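Local coordinates for CarG (Serratia, PDB 4O7J), which contributes to intrinsic carbapenem resistance, probably as a periplasmic protein that shields the cell from the antibiotic, and structurally resembles lysozyme inhibitors, at residues F75-F83 with Q141-V150; K106-K115 with Y126-A136. All blocks are in the same frame, centred on the assembly; numbering follows the deposited sequence.

Contact 1. Residues F75-F83 with Q141-V150; sequences FLVQDNRLF and QSADEAYQEV
R81 leaves its strand with CG anti to the backbone N (chi1 -172°) and bends at chi3, which folds the guanidinium down onto the ring of Y147. R81 CZ lies 3.3 Å from Y147 CD2, which sits under one face of the guanidinium, with the two planes inclined at 34°; R81 CB lies 3.8 Å from the Y147 ring centroid and makes a CH-pi contact over the face. At the ring edge sits the carboxylate of D79, its OD2 3.5 Å from Y147 CE2. Beyond the ring, Y147 OH bonds to the carbonyl of V92 on the adjoining strand, which ties the buried phenol to the sheet. The 3-10 segment 143-149 thus packs against strand 78-85, outermost in a four-stranded antiparallel sheet of this chain, where V77 and Q78 form a classic beta bulge opposite Y67. At the start of the 3-10 segment two bonds cross: L76 N gives a nearly straight one, 175°, to the hydroxyl S142 OG at 2.8 Å, and between backbones A143 N returns one to L76 O at 2.8 Å, arriving tilted out of the carbonyl plane. Farther out the Q141 amide is steeply tilted and brings NE2 over the centre of the F75 ring, 3.5 Å from F75 CE1; NE2 also bonds to the F102 carbonyl. At the other end F83 CE1 meets Y147 CD1 at 3.9 Å, the rings inclined obliquely.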
loop_
_atom_site.group_PDB
_atom_site.type_symbol
_atom_site.label_atom_id
_atom_site.label_comp_id
_atom_site.label_asym_id
_atom_site.label_seq_id
_atom_site.Cartn_x
_atom_site.Cartn_y
_atom_site.Cartn_z
ATOM N N PHE A 75 -6.697 -12.839 -19.198
ATOM C CA PHE A 75 -6.696 -11.482 -19.666
ATOM C C PHE A 75 -7.041 -10.545 -18.549
ATOM O O PHE A 75 -7.587 -10.968 -17.608
ATOM C CB PHE A 75 -7.667 -11.335 -20.822
ATOM C CG PHE A 75 -9.088 -11.610 -20.475
ATOM C CD1 PHE A 75 -9.617 -12.879 -20.566
ATOM C CD2 PHE A 75 -9.920 -10.587 -20.080
ATOM C CE1 PHE A 75 -10.919 -13.106 -20.268
ATOM C CE2 PHE A 75 -11.218 -10.834 -19.756
ATOM C CZ PHE A 75 -11.710 -12.099 -19.839
ATOM N N LEU A 76 -6.672 -9.286 -18.696
ATOM C CA LEU A 76 -6.955 -8.286 -17.718
ATOM C C LEU A 76 -8.227 -7.528 -18.133
ATOM O O LEU A 76 -8.397 -7.123 -19.305
ATOM C CB LEU A 76 -5.796 -7.330 -17.654
ATOM C CG LEU A 76 -4.495 -7.975 -17.108
ATOM C CD1 LEU A 76 -3.382 -6.971 -17.134
ATOM C CD2 LEU A 76 -4.708 -8.488 -15.714
ATOM N N VAL A 77 -8.990 -7.190 -17.130
ATOM C CA VAL A 77 -10.068 -6.219 -17.218
ATOM C C VAL A 77 -9.608 -4.776 -16.835
ATOM O O VAL A 77 -10.185 -3.815 -17.283
ATOM C CB VAL A 77 -11.318 -6.672 -16.457
ATOM C CG1 VAL A 77 -11.894 -7.961 -17.085
ATOM C CG2 VAL A 77 -10.994 -6.940 -15.024
ATOM N N GLN A 78 -8.585 -4.641 -15.999
ATOM C CA GLN A 78 -8.058 -3.377 -15.634
ATOM C C GLN A 78 -6.551 -3.518 -15.434
ATOM O O GLN A 78 -6.083 -4.520 -14.859
ATOM C CB GLN A 78 -8.749 -2.863 -14.358
ATOM C CG GLN A 78 -8.372 -1.470 -13.901
ATOM C CD GLN A 78 -9.501 -0.797 -13.071
ATOM O OE1 GLN A 78 -10.676 -1.094 -13.231
ATOM N NE2 GLN A 78 -9.147 0.116 -12.236
ATOM N N ASP A 79 -5.804 -2.519 -15.931
ATOM C CA ASP A 79 -4.334 -2.471 -15.786
ATOM C C ASP A 79 -3.910 -1.065 -15.524
ATOM O O ASP A 79 -4.674 -0.121 -15.745
ATOM C CB ASP A 79 -3.624 -2.996 -17.008
ATOM C CG ASP A 79 -2.220 -3.481 -16.753
ATOM O OD1 ASP A 79 -1.743 -3.599 -15.578
ATOM O OD2 ASP A 79 -1.569 -3.758 -17.783
ATOM N N ASN A 80 -2.718 -0.903 -14.970
ATOM C CA ASN A 80 -2.098 0.394 -14.769
ATOM C C ASN A 80 -0.693 0.370 -15.267
ATOM O O ASN A 80 -0.004 -0.623 -15.099
ATOM C CB ASN A 80 -2.123 0.782 -13.266
ATOM C CG ASN A 80 -3.479 0.638 -12.671
ATOM O OD1 ASN A 80 -4.316 1.505 -12.813
ATOM N ND2 ASN A 80 -3.711 -0.470 -12.014
ATOM N N ARG A 81 -0.248 1.461 -15.903
ATOM C CA ARG A 81 1.085 1.494 -16.425
ATOM C C ARG A 81 1.648 2.905 -16.358
ATOM O O ARG A 81 0.952 3.857 -16.630
ATOM C CB ARG A 81 1.124 0.872 -17.856
ATOM C CG ARG A 81 2.513 0.673 -18.434
ATOM C CD ARG A 81 2.541 -0.216 -19.690
ATOM N NE ARG A 81 1.998 -1.541 -19.472
ATOM C CZ ARG A 81 1.807 -2.448 -20.440
ATOM N NH1 ARG A 81 2.103 -2.165 -21.695
ATOM N NH2 ARG A 81 1.272 -3.614 -20.130
ATOM N N LEU A 82 2.929 3.000 -15.978
ATOM C CA LEU A 82 3.634 4.249 -15.938
ATOM C C LEU A 82 4.355 4.601 -17.204
ATOM O O LEU A 82 5.064 3.748 -17.806
ATOM C CB LEU A 82 4.583 4.211 -14.740
ATOM C CG LEU A 82 4.980 5.421 -13.955
ATOM C CD1 LEU A 82 3.828 6.203 -13.358
ATOM C CD2 LEU A 82 6.022 4.951 -12.937
ATOM N N PHE A 83 4.165 5.844 -17.640
ATOM C CA PHE A 83 4.843 6.420 -18.793
ATOM C C PHE A 83 5.557 7.692 -18.372
ATOM O O PHE A 83 5.212 8.314 -17.384
ATOM C CB PHE A 83 3.821 6.763 -19.860
ATOM C CG PHE A 83 3.192 5.570 -20.470
ATOM C CD1 PHE A 83 2.112 4.971 -19.868
ATOM C CD2 PHE A 83 3.729 4.985 -21.668
ATOM C CE1 PHE A 83 1.533 3.833 -20.414
ATOM C CE2 PHE A 83 3.139 3.887 -22.216
ATOM C CZ PHE A 83 2.046 3.283 -21.576
ATOM N N GLN A 141 -9.327 -7.863 -26.217
ATOM C CA GLN A 141 -9.615 -8.880 -25.247
ATOM C C GLN A 141 -9.067 -8.487 -23.830
ATOM O O GLN A 141 -9.753 -8.739 -22.860
ATOM C CB GLN A 141 -9.003 -10.197 -25.649
ATOM C CG GLN A 141 -9.256 -11.352 -24.688
ATOM C CD GLN A 141 -10.703 -11.692 -24.576
ATOM O OE1 GLN A 141 -11.287 -12.083 -25.577
ATOM N NE2 GLN A 141 -11.321 -11.562 -23.348
ATOM N N SER A 142 -7.857 -7.957 -23.773
ATOM C CA SER A 142 -7.206 -7.660 -22.502
ATOM C C SER A 142 -6.888 -6.190 -22.461
ATOM O O SER A 142 -6.502 -5.571 -23.487
ATOM C CB SER A 142 -5.916 -8.526 -22.366
ATOM O OG SER A 142 -5.378 -8.416 -21.055
ATOM N N ALA A 143 -7.160 -5.549 -21.320
ATOM C CA ALA A 143 -7.054 -4.080 -21.219
ATOM C C ALA A 143 -5.659 -3.562 -21.516
ATOM O O ALA A 143 -5.518 -2.518 -22.147
ATOM C CB ALA A 143 -7.500 -3.597 -19.823
ATOM N N ASP A 144 -4.636 -4.332 -21.151
ATOM C CA ASP A 144 -3.250 -3.943 -21.367
ATOM C C ASP A 144 -2.898 -3.860 -22.882
ATOM O O ASP A 144 -1.945 -3.157 -23.242
ATOM C CB ASP A 144 -2.289 -4.916 -20.697
ATOM C CG ASP A 144 -2.560 -6.325 -21.099
ATOM O OD1 ASP A 144 -3.690 -6.770 -20.822
ATOM O OD2 ASP A 144 -1.699 -6.953 -21.726
ATOM N N GLU A 145 -3.687 -4.512 -23.720
ATOM C CA GLU A 145 -3.433 -4.387 -25.143
ATOM C C GLU A 145 -3.603 -2.940 -25.673
ATOM O O GLU A 145 -2.986 -2.590 -26.637
ATOM C CB GLU A 145 -4.256 -5.370 -25.929
ATOM C CG GLU A 145 -3.934 -6.843 -25.771
ATOM C CD GLU A 145 -4.973 -7.618 -26.568
ATOM O OE1 GLU A 145 -5.947 -8.043 -25.983
ATOM O OE2 GLU A 145 -4.866 -7.607 -27.820
ATOM N N ALA A 146 -4.462 -2.152 -25.042
ATOM C CA ALA A 146 -4.745 -0.801 -25.461
ATOM C C ALA A 146 -3.549 0.137 -25.234
ATOM O O ALA A 146 -3.508 1.216 -25.754
ATOM C CB ALA A 146 -5.972 -0.250 -24.761
ATOM N N TYR A 147 -2.562 -0.283 -24.454
ATOM C CA TYR A 147 -1.383 0.612 -24.183
ATOM C C TYR A 147 -0.581 0.785 -25.488
ATOM O O TYR A 147 0.206 1.715 -25.621
ATOM C CB TYR A 147 -0.445 0.051 -23.106
ATOM C CG TYR A 147 -1.008 0.141 -21.720
ATOM C CD1 TYR A 147 -1.407 1.351 -21.205
ATOM C CD2 TYR A 147 -1.129 -0.949 -20.924
ATOM C CE1 TYR A 147 -1.996 1.459 -19.992
ATOM C CE2 TYR A 147 -1.677 -0.845 -19.688
ATOM C CZ TYR A 147 -2.107 0.378 -19.211
ATOM O OH TYR A 147 -2.595 0.451 -17.933
ATOM N N GLN A 148 -0.812 -0.082 -26.446
ATOM C CA GLN A 148 -0.177 0.085 -27.787
ATOM C C GLN A 148 -0.611 1.402 -28.442
ATOM O O GLN A 148 0.084 1.903 -29.333
ATOM C CB GLN A 148 -0.561 -1.112 -28.657
ATOM C CG GLN A 148 -0.157 -2.462 -27.994
ATOM C CD GLN A 148 -0.871 -3.768 -28.427
ATOM O OE1 GLN A 148 -1.988 -3.772 -28.944
ATOM N NE2 GLN A 148 -0.196 -4.903 -28.157
ATOM N N GLU A 149 -1.761 1.975 -28.055
ATOM C CA GLU A 149 -2.213 3.233 -28.629
ATOM C C GLU A 149 -1.681 4.473 -27.867
ATOM O O GLU A 149 -1.962 5.596 -28.260
ATOM C CB GLU A 149 -3.754 3.316 -28.654
ATOM C CG GLU A 149 -4.394 2.112 -29.338
ATOM C CD GLU A 149 -5.923 2.246 -29.577
ATOM O OE1 GLU A 149 -6.451 3.349 -29.493
ATOM O OE2 GLU A 149 -6.582 1.179 -29.797
ATOM N N VAL A 150 -0.987 4.286 -26.763
ATOM C CA VAL A 150 -0.618 5.460 -25.997
ATOM C C VAL A 150 0.505 6.216 -26.721
ATOM O O VAL A 150 1.432 5.624 -27.243
ATOM C CB VAL A 150 -0.266 5.198 -24.548
ATOM C CG1 VAL A 150 -1.463 4.718 -23.793
ATOM C CG2 VAL A 150 0.881 4.257 -24.443
#

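Contact 2. Residues K106-K115 with Y126-A136; sequences KVSLTIYRFK and YEWSMSKTVTA
The beta hairpin of strands 107-116 and 126-135 forms one side of the four-stranded antiparallel sheet, and its backbone bonds run from A136 N to V107 O (2.8 Å) at one end to E127 N to K115 O (3.0 Å) at the other. Midway a classic beta bulge interrupts the ladder: S131 and K132 both face I111, whose O takes S131 N at 2.7 Å while its N reaches K132 O. Past the bulge, R113 CG sits between the backbone N and the carbonyl carbon (chi1 72°), and the extended chain lays the guanidinium with one face over S129 CB and S131 OG at its edge. On the face bearing Y112, W128 and M130, Y112 CB packs on W128 CB at 3.7 Å, and the two rings meet W64 and F42, respectively, edge-to-face. T110 CG2 touches M130 SD at 3.6 Å, and a water bridges T110 OG1 and T133 OG1. Toward the turn, F114 CZ approaches Y126 CD1 at 3.6 Å with the rings oblique; the F114 side chain lies about 7 Å from the bound sodium ion. On the opposite face, K115 and E127 lie side by side, K115 CD 3.5 Å from E127 OE2.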
loop_
_atom_site.group_PDB
_atom_site.type_symbol
_atom_site.label_atom_id
_atom_site.label_comp_id
_atom_site.label_asym_id
_atom_site.label_seq_id
_atom_site.Cartn_x
_atom_site.Cartn_y
_atom_site.Cartn_z
ATOM N N LYS A 106 -14.612 -2.533 -25.804
ATOM C CA LYS A 106 -14.022 -1.210 -25.666
ATOM C C LYS A 106 -13.192 -1.069 -24.407
ATOM O O LYS A 106 -13.456 -1.726 -23.394
ATOM C CB LYS A 106 -15.088 -0.086 -25.623
ATOM C CG LYS A 106 -15.748 0.199 -26.957
ATOM C CD LYS A 106 -16.654 1.425 -26.756
ATOM C CE LYS A 106 -17.629 1.575 -27.892
ATOM N NZ LYS A 106 -16.947 2.107 -29.092
ATOM N N VAL A 107 -12.130 -0.298 -24.518
ATOM C CA VAL A 107 -11.213 -0.102 -23.433
ATOM C C VAL A 107 -11.060 1.400 -23.317
ATOM O O VAL A 107 -10.846 2.071 -24.359
ATOM C CB VAL A 107 -9.802 -0.764 -23.658
ATOM C CG1 VAL A 107 -8.872 -0.374 -22.514
ATOM C CG2 VAL A 107 -9.866 -2.257 -23.825
ATOM N N SER A 108 -11.146 1.950 -22.101
ATOM C CA SER A 108 -10.818 3.329 -21.816
ATOM C C SER A 108 -9.432 3.480 -21.247
ATOM O O SER A 108 -8.952 2.581 -20.529
ATOM C CB SER A 108 -11.785 3.994 -20.827
ATOM O OG SER A 108 -11.813 3.387 -19.594
ATOM N N LEU A 109 -8.829 4.650 -21.517
ATOM C CA LEU A 109 -7.512 4.985 -20.971
ATOM C C LEU A 109 -7.605 6.240 -20.227
ATOM O O LEU A 109 -7.970 7.257 -20.825
ATOM C CB LEU A 109 -6.475 5.084 -22.074
ATOM C CG LEU A 109 -6.109 3.829 -22.867
ATOM C CD1 LEU A 109 -5.507 4.221 -24.207
ATOM C CD2 LEU A 109 -5.202 2.859 -22.092
ATOM N N THR A 110 -7.403 6.145 -18.890
ATOM C CA THR A 110 -7.497 7.294 -17.980
ATOM C C THR A 110 -6.062 7.675 -17.670
ATOM O O THR A 110 -5.260 6.845 -17.228
ATOM C CB THR A 110 -8.261 7.010 -16.708
ATOM O OG1 THR A 110 -9.500 6.464 -17.085
ATOM C CG2 THR A 110 -8.439 8.261 -15.872
ATOM N N ILE A 111 -5.724 8.907 -18.011
ATOM C CA ILE A 111 -4.403 9.481 -17.857
ATOM C C ILE A 111 -4.397 10.328 -16.620
ATOM O O ILE A 111 -5.185 11.323 -16.490
ATOM C CB ILE A 111 -4.078 10.414 -19.067
ATOM C CG1 ILE A 111 -4.387 9.772 -20.425
ATOM C CG2 ILE A 111 -2.669 10.968 -18.951
ATOM C CD1 ILE A 111 -3.564 8.581 -20.737
ATOM N N TYR A 112 -3.476 10.010 -15.710
ATOM C CA TYR A 112 -3.315 10.798 -14.491
ATOM C C TYR A 112 -1.977 11.495 -14.502
ATOM O O TYR A 112 -0.971 10.931 -14.947
ATOM C CB TYR A 112 -3.325 9.924 -13.258
ATOM C CG TYR A 112 -4.602 9.205 -12.970
ATOM C CD1 TYR A 112 -5.639 9.850 -12.262
ATOM C CD2 TYR A 112 -4.839 7.957 -13.468
ATOM C CE1 TYR A 112 -6.839 9.192 -12.027
ATOM C CE2 TYR A 112 -6.022 7.292 -13.249
ATOM C CZ TYR A 112 -7.023 7.920 -12.527
ATOM O OH TYR A 112 -8.170 7.269 -12.298
ATOM N N ARG A 113 -1.972 12.733 -14.010
ATOM C CA ARG A 113 -0.741 13.458 -13.864
ATOM C C ARG A 113 -0.526 13.708 -12.372
ATOM O O ARG A 113 -1.489 13.730 -11.545
ATOM C CB ARG A 113 -0.832 14.782 -14.668
ATOM C CG ARG A 113 -1.765 15.743 -13.985
ATOM C CD ARG A 113 -1.869 17.107 -14.611
ATOM N NE ARG A 113 -2.514 17.983 -13.629
ATOM C CZ ARG A 113 -3.815 17.985 -13.351
ATOM N NH1 ARG A 113 -4.676 17.185 -14.012
ATOM N NH2 ARG A 113 -4.256 18.833 -12.410
ATOM N N PHE A 114 0.714 13.974 -12.023
ATOM C CA PHE A 114 1.080 14.240 -10.659
ATOM C C PHE A 114 0.593 15.617 -10.204
ATOM O O PHE A 114 0.834 16.617 -10.904
ATOM C CB PHE A 114 2.548 14.133 -10.498
ATOM C CG PHE A 114 2.965 14.226 -9.100
ATOM C CD1 PHE A 114 3.232 15.459 -8.510
ATOM C CD2 PHE A 114 3.032 13.065 -8.338
ATOM C CE1 PHE A 114 3.579 15.525 -7.166
ATOM C CE2 PHE A 114 3.382 13.115 -7.033
ATOM C CZ PHE A 114 3.654 14.349 -6.437
ATOM N N LYS A 115 -0.019 15.678 -9.037
ATOM C CA LYS A 115 -0.581 16.959 -8.513
ATOM C C LYS A 115 -0.298 17.147 -7.022
ATOM O O LYS A 115 -0.570 16.264 -6.173
ATOM C CB LYS A 115 -2.061 17.043 -8.772
ATOM C CG LYS A 115 -2.724 18.333 -8.249
ATOM C CD LYS A 115 -4.175 18.450 -8.581
ATOM C CE LYS A 115 -4.622 19.899 -8.389
ATOM N NZ LYS A 115 -6.101 19.958 -8.236
ATOM N N TYR A 126 -0.239 14.854 -2.035
ATOM C CA TYR A 126 0.267 14.287 -3.315
ATOM C C TYR A 126 -0.720 13.289 -3.856
ATOM O O TYR A 126 -1.106 12.313 -3.158
ATOM C CB TYR A 126 1.595 13.567 -3.117
ATOM C CG TYR A 126 2.676 14.410 -2.500
ATOM C CD1 TYR A 126 3.175 15.547 -3.129
ATOM C CD2 TYR A 126 3.201 14.069 -1.295
ATOM C CE1 TYR A 126 4.195 16.293 -2.569
ATOM C CE2 TYR A 126 4.153 14.846 -0.694
ATOM C CZ TYR A 126 4.655 15.955 -1.341
ATOM O OH TYR A 126 5.651 16.674 -0.767
ATOM N N GLU A 127 -1.183 13.523 -5.094
ATOM C CA GLU A 127 -2.147 12.613 -5.735
ATOM C C GLU A 127 -1.946 12.506 -7.257
ATOM O O GLU A 127 -1.298 13.337 -7.861
ATOM C CB GLU A 127 -3.609 13.019 -5.436
ATOM C CG GLU A 127 -3.979 14.215 -6.263
ATOM C CD GLU A 127 -5.272 14.939 -5.850
ATOM O OE1 GLU A 127 -5.945 14.535 -4.866
ATOM O OE2 GLU A 127 -5.551 15.952 -6.547
ATOM N N TRP A 128 -2.527 11.462 -7.833
ATOM C CA TRP A 128 -2.651 11.294 -9.266
ATOM C C TRP A 128 -4.009 11.920 -9.653
ATOM O O TRP A 128 -5.095 11.510 -9.189
ATOM C CB TRP A 128 -2.626 9.847 -9.615
ATOM C CG TRP A 128 -1.290 9.238 -9.489
ATOM C CD1 TRP A 128 -0.900 8.393 -8.545
ATOM C CD2 TRP A 128 -0.153 9.475 -10.342
ATOM N NE1 TRP A 128 0.388 8.043 -8.737
ATOM C CE2 TRP A 128 0.900 8.699 -9.819
ATOM C CE3 TRP A 128 0.094 10.295 -11.447
ATOM C CZ2 TRP A 128 2.131 8.648 -10.403
ATOM C CZ3 TRP A 128 1.329 10.282 -12.041
ATOM C CH2 TRP A 128 2.375 9.460 -11.509
ATOM N N SER A 129 -3.932 12.983 -10.454
ATOM C CA SER A 129 -5.083 13.738 -10.800
ATOM C C SER A 129 -5.440 13.476 -12.230
ATOM O O SER A 129 -4.608 13.609 -13.119
ATOM C CB SER A 129 -4.800 15.251 -10.624
ATOM O OG SER A 129 -5.869 16.051 -11.101
ATOM N N MET A 130 -6.699 13.138 -12.477
ATOM C CA MET A 130 -7.119 12.797 -13.829
ATOM C C MET A 130 -6.935 13.985 -14.783
ATOM O O MET A 130 -7.385 15.084 -14.499
ATOM C CB MET A 130 -8.569 12.294 -13.837
ATOM C CG MET A 130 -8.984 11.898 -15.242
ATOM S SD MET A 130 -10.573 11.118 -15.339
ATOM C CE MET A 130 -11.557 12.047 -14.160
ATOM N N SER A 131 -6.220 13.775 -15.849
ATOM C CA SER A 131 -6.040 14.764 -16.942
ATOM C C SER A 131 -7.118 14.619 -18.005
ATOM O O SER A 131 -7.751 15.619 -18.443
ATOM C CB SER A 131 -4.681 14.668 -17.615
ATOM O OG SER A 131 -3.669 14.703 -16.648
ATOM N N LYS A 132 -7.390 13.382 -18.349
ATOM C CA LYS A 132 -8.227 13.082 -19.498
ATOM C C LYS A 132 -8.491 11.566 -19.518
ATOM O O LYS A 132 -7.658 10.776 -19.076
ATOM C CB LYS A 132 -7.432 13.453 -20.747
ATOM C CG LYS A 132 -8.052 13.326 -22.095
ATOM C CD LYS A 132 -9.482 13.846 -22.198
ATOM C CE LYS A 132 -10.031 13.546 -23.616
ATOM N NZ LYS A 132 -11.513 13.544 -23.772
ATOM N N THR A 133 -9.644 11.179 -20.070
ATOM C CA THR A 133 -9.925 9.780 -20.367
ATOM C C THR A 133 -10.213 9.726 -21.884
ATOM O O THR A 133 -10.853 10.659 -22.422
ATOM C CB THR A 133 -11.067 9.230 -19.536
ATOM O OG1 THR A 133 -10.752 9.286 -18.149
ATOM C CG2 THR A 133 -11.377 7.792 -19.904
ATOM N N VAL A 134 -9.667 8.764 -22.578
ATOM C CA VAL A 134 -9.937 8.553 -23.968
ATOM C C VAL A 134 -10.384 7.125 -24.203
ATOM O O VAL A 134 -10.068 6.236 -23.426
ATOM C CB VAL A 134 -8.790 8.951 -24.902
ATOM C CG1 VAL A 134 -8.314 10.350 -24.581
ATOM C CG2 VAL A 134 -7.628 7.945 -24.837
ATOM N N THR A 135 -11.188 6.903 -25.251
ATOM C CA THR A 135 -11.585 5.583 -25.587
ATOM C C THR A 135 -10.621 5.060 -26.593
ATOM O O THR A 135 -10.328 5.743 -27.589
ATOM C CB THR A 135 -13.000 5.555 -26.186
ATOM O OG1 THR A 135 -13.882 6.278 -25.343
ATOM C CG2 THR A 135 -13.486 4.170 -26.332
ATOM N N ALA A 136 -10.060 3.856 -26.359
ATOM C CA ALA A 136 -9.181 3.340 -27.353
ATOM C C ALA A 136 -9.971 3.126 -28.683
ATOM O O ALA A 136 -11.144 2.833 -28.683
ATOM C CB ALA A 136 -8.536 2.044 -26.890
HETATM O O HOH W 1 -11.877 0.526 -27.269
HETATM O O HOH W 2 -11.988 7.571 -16.611
#

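Both contacts belong to the same four-stranded sheet: contact 1 covers outermost strand 78-85 with a 3-10 segment, whereas contact 2 pairs inner strand 107-116 with outermost strand 126-135 and is nested along the chain inside the loop that contact 1 closes. Contact 2 depends on a backbone ladder broken by one bulge and buries more surface, 1103 against 593 Å²; contact 1 has two main bonds and relies on side chains, above all an arginine laid over a tyrosine ring. No touching residue of contact 1 is fully exposed; contact 2 has four, K106, M130, K132 and T135, beside buried L109, I111, Y112 and W128. The contacts meet where A146 and A143 pack on V107, and Y147 and V150 reach L109.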